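Long-range contacts in D-alanyl-lipoteichoic acid synthetase (Streptococcus pneumoniae, PDB 3BMA), which probably takes part in the D-alanylation of lipoteichoic acid during cell wall biogenesis: residues S17-T22 against V203-H208; L53-A58 against K207-Y212; I106-F111 against Q316-I321; F267-S272 against E311-Q316. The protein carries 1 engineered substitution. All blocks are in the same frame, centred on the assembly; numbering follows the deposited sequence. Where two conformers were deposited one is given.

Contact 1: residues S17-T22 against V203-H208; sequences SAVATT and VNYDKH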
loop_
_atom_site.group_PDB
_atom_site.type_symbol
_atom_site.label_atom_id
_atom_site.label_comp_id
_atom_site.label_asym_id
_atom_site.label_seq_id
_atom_site.Cartn_x
_atom_site.Cartn_y
_atom_site.Cartn_z
ATOM N N SER C 17 31.958 14.972 -15.893
ATOM C CA SER C 17 30.585 14.652 -16.293
ATOM C C SER C 17 30.039 15.665 -17.293
ATOM O O SER C 17 29.299 15.305 -18.209
ATOM C CB SER C 17 29.669 14.612 -15.070
ATOM O OG SER C 17 30.143 13.683 -14.114
ATOM N N ALA C 18 30.422 16.927 -17.104
ATOM C CA ALA C 18 29.955 18.044 -17.923
ATOM C C ALA C 18 30.345 17.930 -19.388
ATOM O O ALA C 18 29.606 18.376 -20.263
ATOM C CB ALA C 18 30.459 19.349 -17.352
ATOM N N VAL C 19 31.501 17.324 -19.644
ATOM C CA VAL C 19 32.049 17.223 -20.997
ATOM C C VAL C 19 32.166 15.780 -21.506
ATOM O O VAL C 19 32.714 15.548 -22.587
ATOM C CB VAL C 19 33.426 17.931 -21.104
ATOM C CG1 VAL C 19 33.304 19.397 -20.727
ATOM C CG2 VAL C 19 34.456 17.245 -20.224
ATOM N N ALA C 20 31.646 14.824 -20.732
ATOM C CA ALA C 20 31.726 13.396 -21.077
ATOM C C ALA C 20 30.946 13.037 -22.338
ATOM O O ALA C 20 31.393 12.200 -23.127
ATOM C CB ALA C 20 31.255 12.530 -19.916
ATOM N N THR C 21 29.797 13.690 -22.520
ATOM C CA THR C 21 28.854 13.413 -23.615
ATOM C C THR C 21 28.657 11.915 -23.880
ATOM O O THR C 21 28.817 11.439 -25.007
ATOM C CB THR C 21 29.206 14.179 -24.931
ATOM O OG1 THR C 21 30.559 13.906 -25.318
ATOM C CG2 THR C 21 29.019 15.682 -24.753
ATOM N N THR C 22 28.351 11.179 -22.816
ATOM C CA THR C 22 28.013 9.766 -22.920
ATOM C C THR C 22 26.509 9.638 -22.751
ATOM O O THR C 22 25.820 10.637 -22.524
ATOM C CB THR C 22 28.741 8.898 -21.858
ATOM O OG1 THR C 22 28.574 9.471 -20.554
ATOM C CG2 THR C 22 30.228 8.774 -22.181
ATOM N N VAL C 203 40.074 9.961 -19.566
ATOM C CA VAL C 203 40.460 9.901 -20.979
ATOM C C VAL C 203 39.621 10.901 -21.785
ATOM O O VAL C 203 40.149 11.641 -22.624
ATOM C CB VAL C 203 40.349 8.447 -21.544
ATOM C CG1 VAL C 203 40.246 8.423 -23.073
ATOM C CG2 VAL C 203 41.533 7.602 -21.079
ATOM N N ASN C 204 38.324 10.938 -21.485
ATOM C CA ASN C 204 37.366 11.798 -22.176
ATOM C C ASN C 204 37.539 13.298 -21.899
ATOM O O ASN C 204 37.214 14.122 -22.753
ATOM C CB ASN C 204 35.937 11.355 -21.852
ATOM C CG ASN C 204 34.967 11.635 -22.982
ATOM O OD1 ASN C 204 34.606 12.783 -23.239
ATOM N ND2 ASN C 204 34.530 10.579 -23.659
ATOM N N TYR C 205 38.047 13.645 -20.716
ATOM C CA TYR C 205 38.308 15.047 -20.365
ATOM C C TYR C 205 39.547 15.580 -21.076
ATOM O O TYR C 205 39.544 16.710 -21.564
ATOM C CB TYR C 205 38.466 15.239 -18.848
ATOM C CG TYR C 205 38.434 16.694 -18.411
ATOM C CD1 TYR C 205 37.232 17.309 -18.087
ATOM C CD2 TYR C 205 39.606 17.453 -18.323
ATOM C CE1 TYR C 205 37.183 18.641 -17.697
ATOM C CE2 TYR C 205 39.569 18.789 -17.934
ATOM C CZ TYR C 205 38.352 19.375 -17.621
ATOM O OH TYR C 205 38.291 20.691 -17.229
ATOM N N ASP C 206 40.603 14.770 -21.109
ATOM C CA ASP C 206 41.877 15.180 -21.690
ATOM C C ASP C 206 41.823 15.340 -23.204
ATOM O O ASP C 206 42.251 16.366 -23.726
ATOM C CB ASP C 206 43.000 14.225 -21.282
ATOM C CG ASP C 206 43.644 14.611 -19.962
ATOM O OD1 ASP C 206 44.889 14.560 -19.877
ATOM O OD2 ASP C 206 42.909 14.975 -19.014
ATOM N N LYS C 207 41.269 14.341 -23.892
ATOM C CA LYS C 207 41.169 14.345 -25.356
ATOM C C LYS C 207 40.217 15.407 -25.921
ATOM O O LYS C 207 40.337 15.794 -27.086
ATOM C CB LYS C 207 40.767 12.960 -25.872
ATOM C CG LYS C 207 41.903 11.949 -25.900
ATOM C CD LYS C 207 41.460 10.639 -26.538
ATOM C CE LYS C 207 42.595 9.625 -26.561
ATOM N NZ LYS C 207 42.171 8.332 -27.168
ATOM N N HIS C 208 39.286 15.880 -25.096
ATOM C CA HIS C 208 38.281 16.842 -25.540
ATOM C C HIS C 208 38.481 18.268 -25.019
ATOM O O HIS C 208 38.222 19.229 -25.744
ATOM C CB HIS C 208 36.874 16.346 -25.197
ATOM C CG HIS C 208 36.450 15.138 -25.977
ATOM N ND1 HIS C 208 35.704 14.121 -25.424
ATOM C CD2 HIS C 208 36.665 14.786 -27.268
ATOM C CE1 HIS C 208 35.476 13.195 -26.339
ATOM N NE2 HIS C 208 36.050 13.574 -27.467
#

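Contact 2: residues L53-A58 against K207-Y212; sequences LRFDGA and KHVAKY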
loop_
_atom_site.group_PDB
_atom_site.type_symbol
_atom_site.label_atom_id
_atom_site.label_comp_id
_atom_site.label_asym_id
_atom_site.label_seq_id
_atom_site.Cartn_x
_atom_site.Cartn_y
_atom_site.Cartn_z
ATOM N N LEU C 53 29.400 16.971 -29.354
ATOM C CA LEU C 53 30.243 15.776 -29.448
ATOM C C LEU C 53 31.652 16.008 -29.995
ATOM O O LEU C 53 32.617 15.446 -29.469
ATOM C CB LEU C 53 29.542 14.678 -30.253
ATOM C CG LEU C 53 28.681 13.700 -29.455
ATOM C CD1 LEU C 53 27.853 12.853 -30.399
ATOM C CD2 LEU C 53 29.549 12.820 -28.561
ATOM N N ARG C 54 31.766 16.816 -31.049
ATOM C CA ARG C 54 33.068 17.126 -31.635
ATOM C C ARG C 54 33.641 18.427 -31.081
ATOM O O ARG C 54 33.019 19.491 -31.180
ATOM C CB ARG C 54 33.004 17.157 -33.169
ATOM C CG ARG C 54 32.937 15.782 -33.845
ATOM C CD ARG C 54 34.304 15.088 -33.942
ATOM N NE ARG C 54 34.548 14.168 -32.827
ATOM C CZ ARG C 54 35.429 14.368 -31.849
ATOM N NH1 ARG C 54 35.559 13.462 -30.889
ATOM N NH2 ARG C 54 36.184 15.462 -31.823
ATOM N N PHE C 55 34.832 18.321 -30.499
ATOM C CA PHE C 55 35.487 19.429 -29.821
ATOM C C PHE C 55 36.584 20.047 -30.677
ATOM O O PHE C 55 37.268 19.349 -31.431
ATOM C CB PHE C 55 36.106 18.937 -28.509
ATOM C CG PHE C 55 35.103 18.595 -27.433
ATOM C CD1 PHE C 55 34.344 17.427 -27.503
ATOM C CD2 PHE C 55 34.949 19.426 -26.326
ATOM C CE1 PHE C 55 33.439 17.101 -26.500
ATOM C CE2 PHE C 55 34.041 19.106 -25.317
ATOM C CZ PHE C 55 33.282 17.944 -25.408
ATOM N N ASP C 56 36.734 21.364 -30.555
ATOM C CA ASP C 56 37.886 22.086 -31.103
ATOM C C ASP C 56 38.325 23.187 -30.134
ATOM O O ASP C 56 37.890 23.208 -28.982
ATOM C CB ASP C 56 37.620 22.619 -32.525
ATOM C CG ASP C 56 36.376 23.495 -32.617
ATOM O OD1 ASP C 56 35.413 23.084 -33.296
ATOM O OD2 ASP C 56 36.357 24.598 -32.032
ATOM N N GLY C 57 39.178 24.096 -30.603
ATOM C CA GLY C 57 39.715 25.172 -29.767
ATOM C C GLY C 57 38.712 26.247 -29.396
ATOM O O GLY C 57 38.901 26.966 -28.414
ATOM N N ALA C 58 37.640 26.347 -30.177
ATOM C CA ALA C 58 36.610 27.356 -29.960
ATOM C C ALA C 58 35.328 26.805 -29.323
ATOM O O ALA C 58 34.389 27.560 -29.070
ATOM C CB ALA C 58 36.298 28.064 -31.263
ATOM N N LYS C 207 41.269 14.341 -23.892
ATOM C CA LYS C 207 41.169 14.345 -25.356
ATOM C C LYS C 207 40.217 15.407 -25.921
ATOM O O LYS C 207 40.337 15.794 -27.086
ATOM C CB LYS C 207 40.767 12.960 -25.872
ATOM C CG LYS C 207 41.903 11.949 -25.900
ATOM C CD LYS C 207 41.460 10.639 -26.538
ATOM C CE LYS C 207 42.595 9.625 -26.561
ATOM N NZ LYS C 207 42.171 8.332 -27.168
ATOM N N HIS C 208 39.286 15.880 -25.096
ATOM C CA HIS C 208 38.281 16.842 -25.540
ATOM C C HIS C 208 38.481 18.268 -25.019
ATOM O O HIS C 208 38.222 19.229 -25.744
ATOM C CB HIS C 208 36.874 16.346 -25.197
ATOM C CG HIS C 208 36.450 15.138 -25.977
ATOM N ND1 HIS C 208 35.704 14.121 -25.424
ATOM C CD2 HIS C 208 36.665 14.786 -27.268
ATOM C CE1 HIS C 208 35.476 13.195 -26.339
ATOM N NE2 HIS C 208 36.050 13.574 -27.467
ATOM N N VAL C 209 38.934 18.406 -23.774
ATOM C CA VAL C 209 39.076 19.727 -23.150
ATOM C C VAL C 209 40.535 20.134 -22.905
ATOM O O VAL C 209 40.965 21.188 -23.377
ATOM C CB VAL C 209 38.231 19.856 -21.846
ATOM C CG1 VAL C 209 38.533 21.159 -21.106
ATOM C CG2 VAL C 209 36.755 19.783 -22.168
ATOM N N ALA C 210 41.285 19.291 -22.193
ATOM C CA ALA C 210 42.643 19.627 -21.733
ATOM C C ALA C 210 43.688 19.805 -22.841
ATOM O O ALA C 210 44.659 20.549 -22.662
ATOM C CB ALA C 210 43.128 18.612 -20.700
ATOM N N LYS C 211 43.490 19.132 -23.974
ATOM C CA LYS C 211 44.424 19.220 -25.100
ATOM C C LYS C 211 44.307 20.526 -25.893
ATOM O O LYS C 211 45.286 20.980 -26.491
ATOM C CB LYS C 211 44.288 18.009 -26.037
ATOM C CG LYS C 211 44.871 16.680 -25.508
ATOM C CD LYS C 211 46.401 16.579 -25.596
ATOM C CE LYS C 211 47.088 16.818 -24.249
ATOM N NZ LYS C 211 46.726 15.805 -23.215
ATOM N N TYR C 212 43.118 21.124 -25.889
ATOM C CA TYR C 212 42.878 22.385 -26.599
ATOM C C TYR C 212 43.178 23.632 -25.751
ATOM O O TYR C 212 43.072 24.762 -26.240
ATOM C CB TYR C 212 41.444 22.442 -27.140
ATOM C CG TYR C 212 41.147 21.443 -28.236
ATOM C CD1 TYR C 212 41.557 21.676 -29.546
ATOM C CD2 TYR C 212 40.444 20.270 -27.965
ATOM C CE1 TYR C 212 41.286 20.762 -30.559
ATOM C CE2 TYR C 212 40.162 19.348 -28.972
ATOM C CZ TYR C 212 40.585 19.602 -30.267
ATOM O OH TYR C 212 40.314 18.698 -31.270
#

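Contact 3: residues I106-F111 against Q316-I321; sequences ISPQWF and QTVQKI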
loop_
_atom_site.group_PDB
_atom_site.type_symbol
_atom_site.label_atom_id
_atom_site.label_comp_id
_atom_site.label_asym_id
_atom_site.label_seq_id
_atom_site.Cartn_x
_atom_site.Cartn_y
_atom_site.Cartn_z
ATOM N N ILE C 106 18.059 24.143 -31.533
ATOM C CA ILE C 106 16.919 23.665 -32.318
ATOM C C ILE C 106 17.353 23.520 -33.768
ATOM O O ILE C 106 17.392 24.502 -34.519
ATOM C CB ILE C 106 15.702 24.622 -32.278
ATOM C CG1 ILE C 106 15.312 25.000 -30.852
ATOM C CG2 ILE C 106 14.506 23.990 -32.971
ATOM C CD1 ILE C 106 14.173 25.998 -30.804
ATOM N N SER C 107 17.686 22.297 -34.164
ATOM C CA SER C 107 18.106 22.041 -35.534
ATOM C C SER C 107 16.887 21.774 -36.409
ATOM O O SER C 107 16.070 20.912 -36.080
ATOM C CB SER C 107 19.092 20.879 -35.595
ATOM O OG SER C 107 19.546 20.678 -36.916
ATOM N N PRO C 108 16.738 22.543 -37.507
ATOM C CA PRO C 108 15.636 22.367 -38.459
ATOM C C PRO C 108 15.573 20.991 -39.133
ATOM O O PRO C 108 14.507 20.596 -39.603
ATOM C CB PRO C 108 15.888 23.469 -39.494
ATOM C CG PRO C 108 16.689 24.494 -38.756
ATOM C CD PRO C 108 17.587 23.692 -37.878
ATOM N N GLN C 109 16.686 20.263 -39.165
ATOM C CA GLN C 109 16.692 18.921 -39.749
ATOM C C GLN C 109 16.072 17.848 -38.837
ATOM O O GLN C 109 15.795 16.737 -39.297
ATOM C CB GLN C 109 18.094 18.525 -40.246
ATOM C CG GLN C 109 19.137 18.256 -39.166
ATOM C CD GLN C 109 19.366 16.778 -38.903
ATOM O OE1 GLN C 109 19.374 16.338 -37.755
ATOM N NE2 GLN C 109 19.562 16.005 -39.968
ATOM N N TRP C 110 15.843 18.182 -37.561
ATOM C CA TRP C 110 15.062 17.322 -36.658
ATOM C C TRP C 110 13.585 17.380 -37.016
ATOM O O TRP C 110 12.784 16.588 -36.516
ATOM C CB TRP C 110 15.179 17.741 -35.190
ATOM C CG TRP C 110 16.552 17.857 -34.610
ATOM C CD1 TRP C 110 17.714 17.318 -35.094
ATOM C CD2 TRP C 110 16.896 18.535 -33.400
ATOM N NE1 TRP C 110 18.765 17.643 -34.265
ATOM C CE2 TRP C 110 18.289 18.386 -33.216
ATOM C CE3 TRP C 110 16.164 19.268 -32.456
ATOM C CZ2 TRP C 110 18.966 18.956 -32.136
ATOM C CZ3 TRP C 110 16.835 19.816 -31.375
ATOM C CH2 TRP C 110 18.224 19.655 -31.223
ATOM N N PHE C 111 13.221 18.334 -37.866
ATOM C CA PHE C 111 11.828 18.551 -38.204
ATOM C C PHE C 111 11.433 17.780 -39.470
ATOM O O PHE C 111 10.752 18.304 -40.353
ATOM C CB PHE C 111 11.505 20.051 -38.271
ATOM C CG PHE C 111 11.564 20.743 -36.929
ATOM C CD1 PHE C 111 12.784 21.129 -36.378
ATOM C CD2 PHE C 111 10.399 21.001 -36.211
ATOM C CE1 PHE C 111 12.842 21.757 -35.138
ATOM C CE2 PHE C 111 10.447 21.643 -34.965
ATOM C CZ PHE C 111 11.675 22.022 -34.429
ATOM N N GLN C 316 11.930 28.986 -44.554
ATOM C CA GLN C 316 10.493 28.939 -44.286
ATOM C C GLN C 316 10.171 28.102 -43.042
ATOM O O GLN C 316 9.172 28.360 -42.364
ATOM C CB GLN C 316 9.744 28.402 -45.505
ATOM C CG GLN C 316 8.290 28.825 -45.608
ATOM C CD GLN C 316 7.582 28.205 -46.799
ATOM O OE1 GLN C 316 6.386 27.908 -46.735
ATOM N NE2 GLN C 316 8.318 28.002 -47.892
ATOM N N THR C 317 11.012 27.103 -42.754
ATOM C CA THR C 317 10.886 26.274 -41.551
ATOM C C THR C 317 11.444 26.986 -40.323
ATOM O O THR C 317 10.933 26.827 -39.216
ATOM C CB THR C 317 11.622 24.933 -41.706
ATOM O OG1 THR C 317 13.030 25.168 -41.827
ATOM C CG2 THR C 317 11.140 24.218 -42.933
ATOM N N VAL C 318 12.512 27.758 -40.538
ATOM C CA VAL C 318 13.098 28.604 -39.488
ATOM C C VAL C 318 12.082 29.668 -39.053
ATOM O O VAL C 318 11.911 29.917 -37.861
ATOM C CB VAL C 318 14.436 29.255 -39.937
ATOM C CG1 VAL C 318 14.868 30.370 -38.984
ATOM C CG2 VAL C 318 15.533 28.203 -40.030
ATOM N N GLN C 319 11.388 30.257 -40.028
ATOM C CA GLN C 319 10.287 31.187 -39.771
ATOM C C GLN C 319 9.152 30.531 -38.984
ATOM O O GLN C 319 8.518 31.179 -38.149
ATOM C CB GLN C 319 9.749 31.757 -41.086
ATOM C CG GLN C 319 10.592 32.873 -41.693
ATOM C CD GLN C 319 10.286 33.106 -43.169
ATOM O OE1 GLN C 319 9.133 33.314 -43.553
ATOM N NE2 GLN C 319 11.325 33.075 -44.002
ATOM N N LYS C 320 8.908 29.248 -39.248
ATOM C CA LYS C 320 7.882 28.482 -38.538
ATOM C C LYS C 320 8.304 28.191 -37.096
ATOM O O LYS C 320 7.469 28.217 -36.177
ATOM C CB LYS C 320 7.562 27.179 -39.278
ATOM C CG LYS C 320 6.239 26.566 -38.868
ATOM C CD LYS C 320 5.950 25.258 -39.564
ATOM C CE LYS C 320 4.921 24.478 -38.763
ATOM N NZ LYS C 320 4.373 23.305 -39.487
ATOM N N ILE C 321 9.601 27.927 -36.918
ATOM C CA ILE C 321 10.209 27.704 -35.607
ATOM C C ILE C 321 10.182 28.987 -34.772
ATOM O O ILE C 321 9.676 28.986 -33.646
ATOM C CB ILE C 321 11.663 27.135 -35.737
ATOM C CG1 ILE C 321 11.614 25.664 -36.162
ATOM C CG2 ILE C 321 12.436 27.254 -34.418
ATOM C CD1 ILE C 321 12.904 25.124 -36.753
#

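Contact 4: residues F267-S272 against E311-Q316; sequences FTYLKS and EDMYQQ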
loop_
_atom_site.group_PDB
_atom_site.type_symbol
_atom_site.label_atom_id
_atom_site.label_comp_id
_atom_site.label_asym_id
_atom_site.label_seq_id
_atom_site.Cartn_x
_atom_site.Cartn_y
_atom_site.Cartn_z
ATOM N N PHE C 267 13.019 17.172 -50.121
ATOM C CA PHE C 267 13.118 17.264 -48.660
ATOM C C PHE C 267 12.456 18.540 -48.144
ATOM O O PHE C 267 12.782 19.641 -48.596
ATOM C CB PHE C 267 14.592 17.274 -48.234
ATOM C CG PHE C 267 15.168 15.918 -47.910
ATOM C CD1 PHE C 267 16.045 15.775 -46.839
ATOM C CD2 PHE C 267 14.840 14.788 -48.661
ATOM C CE1 PHE C 267 16.597 14.535 -46.519
ATOM C CE2 PHE C 267 15.381 13.539 -48.345
ATOM C CZ PHE C 267 16.265 13.414 -47.271
ATOM N N THR C 268 11.526 18.386 -47.204
ATOM C CA THR C 268 10.866 19.522 -46.556
ATOM C C THR C 268 10.769 19.340 -45.034
ATOM O O THR C 268 10.454 18.256 -44.542
ATOM C CB THR C 268 9.468 19.833 -47.177
ATOM O OG1 THR C 268 8.857 20.918 -46.472
ATOM C CG2 THR C 268 8.533 18.623 -47.136
ATOM N N TYR C 269 11.051 20.406 -44.294
ATOM C CA TYR C 269 10.999 20.346 -42.838
ATOM C C TYR C 269 9.817 21.117 -42.268
ATOM O O TYR C 269 9.784 21.432 -41.076
ATOM C CB TYR C 269 12.313 20.838 -42.210
ATOM C CG TYR C 269 13.550 20.102 -42.672
ATOM C CD1 TYR C 269 14.708 20.800 -43.014
ATOM C CD2 TYR C 269 13.569 18.707 -42.764
ATOM C CE1 TYR C 269 15.851 20.132 -43.436
ATOM C CE2 TYR C 269 14.706 18.032 -43.186
ATOM C CZ TYR C 269 15.841 18.753 -43.520
ATOM O OH TYR C 269 16.972 18.090 -43.935
ATOM N N LEU C 270 8.848 21.425 -43.123
ATOM C CA LEU C 270 7.702 22.218 -42.712
ATOM C C LEU C 270 6.680 21.385 -41.961
ATOM O O LEU C 270 5.930 21.908 -41.136
ATOM C CB LEU C 270 7.054 22.903 -43.915
ATOM C CG LEU C 270 7.717 24.182 -44.441
ATOM C CD1 LEU C 270 7.215 24.513 -45.839
ATOM C CD2 LEU C 270 7.494 25.353 -43.487
ATOM N N LYS C 271 6.658 20.088 -42.253
ATOM C CA LYS C 271 5.697 19.177 -41.644
ATOM C C LYS C 271 6.428 18.192 -40.746
ATOM O O LYS C 271 7.294 17.452 -41.212
ATOM C CB LYS C 271 4.895 18.439 -42.718
ATOM C CG LYS C 271 4.013 19.341 -43.581
ATOM C CD LYS C 271 3.270 18.527 -44.630
ATOM C CE LYS C 271 2.110 19.305 -45.227
ATOM N NZ LYS C 271 1.237 18.441 -46.063
ATOM N N SER C 272 6.086 18.203 -39.456
ATOM C CA SER C 272 6.773 17.379 -38.460
ATOM C C SER C 272 6.005 17.245 -37.149
ATOM O O SER C 272 5.363 18.203 -36.709
ATOM C CB SER C 272 8.148 17.968 -38.143
ATOM O OG SER C 272 8.979 16.983 -37.555
ATOM N N GLU C 311 16.897 26.241 -50.142
ATOM C CA GLU C 311 17.119 27.364 -49.225
ATOM C C GLU C 311 15.820 28.089 -48.895
ATOM O O GLU C 311 15.661 28.603 -47.790
ATOM C CB GLU C 311 18.118 28.362 -49.815
ATOM C CG GLU C 311 19.559 27.874 -49.850
ATOM C CD GLU C 311 20.527 28.912 -50.405
ATOM O OE1 GLU C 311 20.389 30.109 -50.066
ATOM O OE2 GLU C 311 21.434 28.525 -51.176
ATOM N N ASP C 312 14.907 28.127 -49.866
ATOM C CA ASP C 312 13.580 28.720 -49.694
ATOM C C ASP C 312 12.729 27.956 -48.678
ATOM O O ASP C 312 11.977 28.566 -47.919
ATOM C CB ASP C 312 12.845 28.822 -51.039
ATOM C CG ASP C 312 12.906 27.530 -51.843
ATOM O OD1 ASP C 312 11.888 26.802 -51.891
ATOM O OD2 ASP C 312 13.978 27.242 -52.421
ATOM N N MET C 313 12.858 26.628 -48.679
ATOM C CA MET C 313 12.196 25.763 -47.700
ATOM C C MET C 313 12.849 25.940 -46.335
ATOM O O MET C 313 12.154 26.115 -45.337
ATOM C CB MET C 313 12.261 24.291 -48.145
ATOM C CG MET C 313 11.725 23.243 -47.133
ATOM S SD MET C 313 12.873 22.689 -45.832
ATOM C CE MET C 313 14.288 22.160 -46.791
ATOM N N TYR C 314 14.182 25.897 -46.311
ATOM C CA TYR C 314 14.959 25.947 -45.069
ATOM C C TYR C 314 14.722 27.203 -44.225
ATOM O O TYR C 314 14.703 27.128 -42.998
ATOM C CB TYR C 314 16.455 25.776 -45.354
ATOM C CG TYR C 314 17.263 25.393 -44.131
ATOM C CD1 TYR C 314 18.002 26.347 -43.431
ATOM C CD2 TYR C 314 17.278 24.079 -43.664
ATOM C CE1 TYR C 314 18.739 26.002 -42.303
ATOM C CE2 TYR C 314 18.013 23.723 -42.535
ATOM C CZ TYR C 314 18.746 24.690 -41.863
ATOM O OH TYR C 314 19.476 24.356 -40.745
ATOM N N GLN C 315 14.545 28.350 -44.879
ATOM C CA GLN C 315 14.252 29.590 -44.164
ATOM C C GLN C 315 12.772 29.694 -43.805
ATOM O O GLN C 315 12.410 30.395 -42.863
ATOM C CB GLN C 315 14.710 30.817 -44.958
ATOM C CG GLN C 315 16.213 30.856 -45.275
ATOM C CD GLN C 315 17.113 30.842 -44.038
ATOM O OE1 GLN C 315 16.797 31.443 -43.007
ATOM N NE2 GLN C 315 18.253 30.161 -44.151
ATOM N N GLN C 316 11.930 28.986 -44.554
ATOM C CA GLN C 316 10.493 28.939 -44.286
ATOM C C GLN C 316 10.171 28.102 -43.042
ATOM O O GLN C 316 9.172 28.360 -42.364
ATOM C CB GLN C 316 9.744 28.402 -45.505
ATOM C CG GLN C 316 8.290 28.825 -45.608
ATOM C CD GLN C 316 7.582 28.205 -46.799
ATOM O OE1 GLN C 316 6.386 27.908 -46.735
ATOM N NE2 GLN C 316 8.318 28.002 -47.892
#

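Contact 1: residues S17-T22 against V203-H208
Val-19 has CG1 turned opposite its carbonyl carbon (chi1 -59°), which places CG2 between the backbone N and that carbonyl. CG2 is the branch that meets Tyr-205. In Tyr-205 the ring points away from its own backbone N (chi1 -167°), which brings CD1 and CE1 to the valine. Val-19 CG2 lies 3.5 Å from Tyr-205 CD1 and 4.0 Å from Tyr-205 CE1. The methyl approaches the ring at a slant. Beside this apolar pair, the Asn-204 side chain points toward Val-19 and Ala-20, and the CA atoms of Ala-20 and Asn-204 are 6.0 Å apart. In the fold, 17-22 runs from the last turn of helix 11-18 into the turn before helix 23-27. It passes beside the edge strand 72-76 of the parallel sheet, and Ala-18 shares a backbone hydrogen bond with Leu-75. Helix 202-210 packs on the turn and has a wider pi-type turn at 206-208. Helix 60-66 borders the apolar patch, with Ala-61 against Val-19 and Glu-65 against Tyr-205. Thr-21 has positive phi, and its OG1 makes a weak hydrogen bond back to Ala-20 O, 2.9 Å away. Thr-22 OG1 then caps the start of helix 23-27.

Contact 2: residues L53-A58 against K207-Y212
Phe-55 and His-208 form the centre of this contact. Their rings are nearly parallel, with planes at 14°, but slid apart, and they overlap little. The centroids are 4.5 Å apart. His-208 CB fills the middle of the phenyl face instead, as a CH-pi contact 3.5 Å from the centroid of the Phe-55 ring. His-208 CG lies opposite its carbonyl carbon (chi1 -68°), which lays the imidazole along the CD1 and CE1 side of that face. A second CH-pi contact follows. Asp-56 CA sits over the face of Tyr-212, 3.8 Å from the ring centroid, and the Asp-56 to Gly-57 peptide covers the CD1 side of the same face. Tyr-212 OH ends 3.1 Å from Phe-55 O. In the next shell, Asp-56 OD2 accepts from Ala-58 N at 2.9 Å through its anti lone pair, closing an Asx turn. Asp-56 OD1 is taken by Lys-347, in a salt bridge, and by the backbone N of Trp-354. The loop before helix 60-66 is thus held to helix 202-210 and the residues that follow it mainly by ring faces. The firmer polar bonds, all from Asp-56, close the loop's Asx turn and tie it to Lys-347 and Trp-354.

Contact 3: residues I106-F111 against Q316-I321
This is a buried, almost wholly apolar contact, with no hydrogen bond across it, between the loop that leaves strand 101-105 and the middle of helix 311-326. Ile-321 carries most of it and uses three of its carbons. CD1 lies over one face of the Phe-111 ring, 3.7 Å from Phe-111 CE1. It is a CH-pi contact, offset toward the rim, with CD1 4.1 Å from the ring centroid and 25° off the normal. Ile-321 CG1 is 4.0 Å from Phe-111 CZ. On the other branch, Ile-321 CG2 meets Ile-106 CG2 at 4.1 Å. Both of these methyls stand opposite their own backbone N, and the two isoleucines lie alongside, running opposite ways. The helix belongs to the beta-alpha-beta crossover that joins strands 291-296 and 333-335 of the parallel sheet, an arrangement consistent with the SGNH hydrolase clan. Ile-106 continues beside this sheet through backbone hydrogen bonding to Ile-295. Ile-296 packs under Pro-108, Val-318 and Ile-321. Pro-108 opens a short 3-10 turn, and its CG touches Val-318 CG2 at 4.1 Å. Phe-111 N bonds back to Pro-108 O at 3.1 Å, and Tyr-275 meets the Phe-111 ring from helix 274-287.

Contact 4: residues F267-S272 against E311-Q316
Tyr-269 N donates a weak hydrogen bond to Met-313 SD, 3.3 Å away and fairly straight at 152°. The sulfur reaches this amide because the Met-313 chain leaves the helix opposite its backbone N (chi1 174°) and then folds at chi2 and chi3. The same sulfur lies obliquely beside the Tyr-269 ring, 4.6 Å from the centroid. Met-313 CE lies 3.4 Å from Phe-267 O, and this carbonyl also accepts from Arg-310 NH2. Nearer the helix, Met-313 CG rests against Thr-268 OG1 at 3.8 Å. That hydroxyl also takes a weak but straight bond from Leu-270 N, in the manner of an ST turn. The two tyrosines meet edge to edge, with Tyr-269 CE1 4.2 Å from Tyr-314 CD2. Tyr-314 OH is bound to Pro-297 O, which ties the second ring to the residue just after strand 291-296. Leu-270 reaches across Gln-316 at about a right angle, and its CD2 lies 3.6 Å from the backbone O of Gln-316. Past the contact, Ser-272 OG caps Glu-274 N at the entry to helix 274-287. A glycerol, probably from the crystallisation liquor, is bound to Thr-268 O. Met-313 and Tyr-269 form a Met-aromatic contact, by which, with the flanking packing, the irregular loop before helix 274-287 is fastened to the first turns of helix 311-326.

The contacts form two pairs. Contacts 1 and 2 share helix 202-210 and His-208, and their centres are 9 Å apart. Contacts 3 and 4 share helix 311-326 and have centres 7 Å apart. The pairs do not touch each other. Contact 3 is the core contact: all its touching residues are buried, and it is held almost entirely by aliphatic and aromatic carbon. The other three are partly buried and mix apolar packing with polar groups. Contact 2 relies on ring faces, contact 4 on a thioether. Lys-320 NZ bonds to Leu-270 O at 2.7 Å and joins contacts 3 and 4. Phe-55 CZ packs on Val-19 O between contacts 1 and 2.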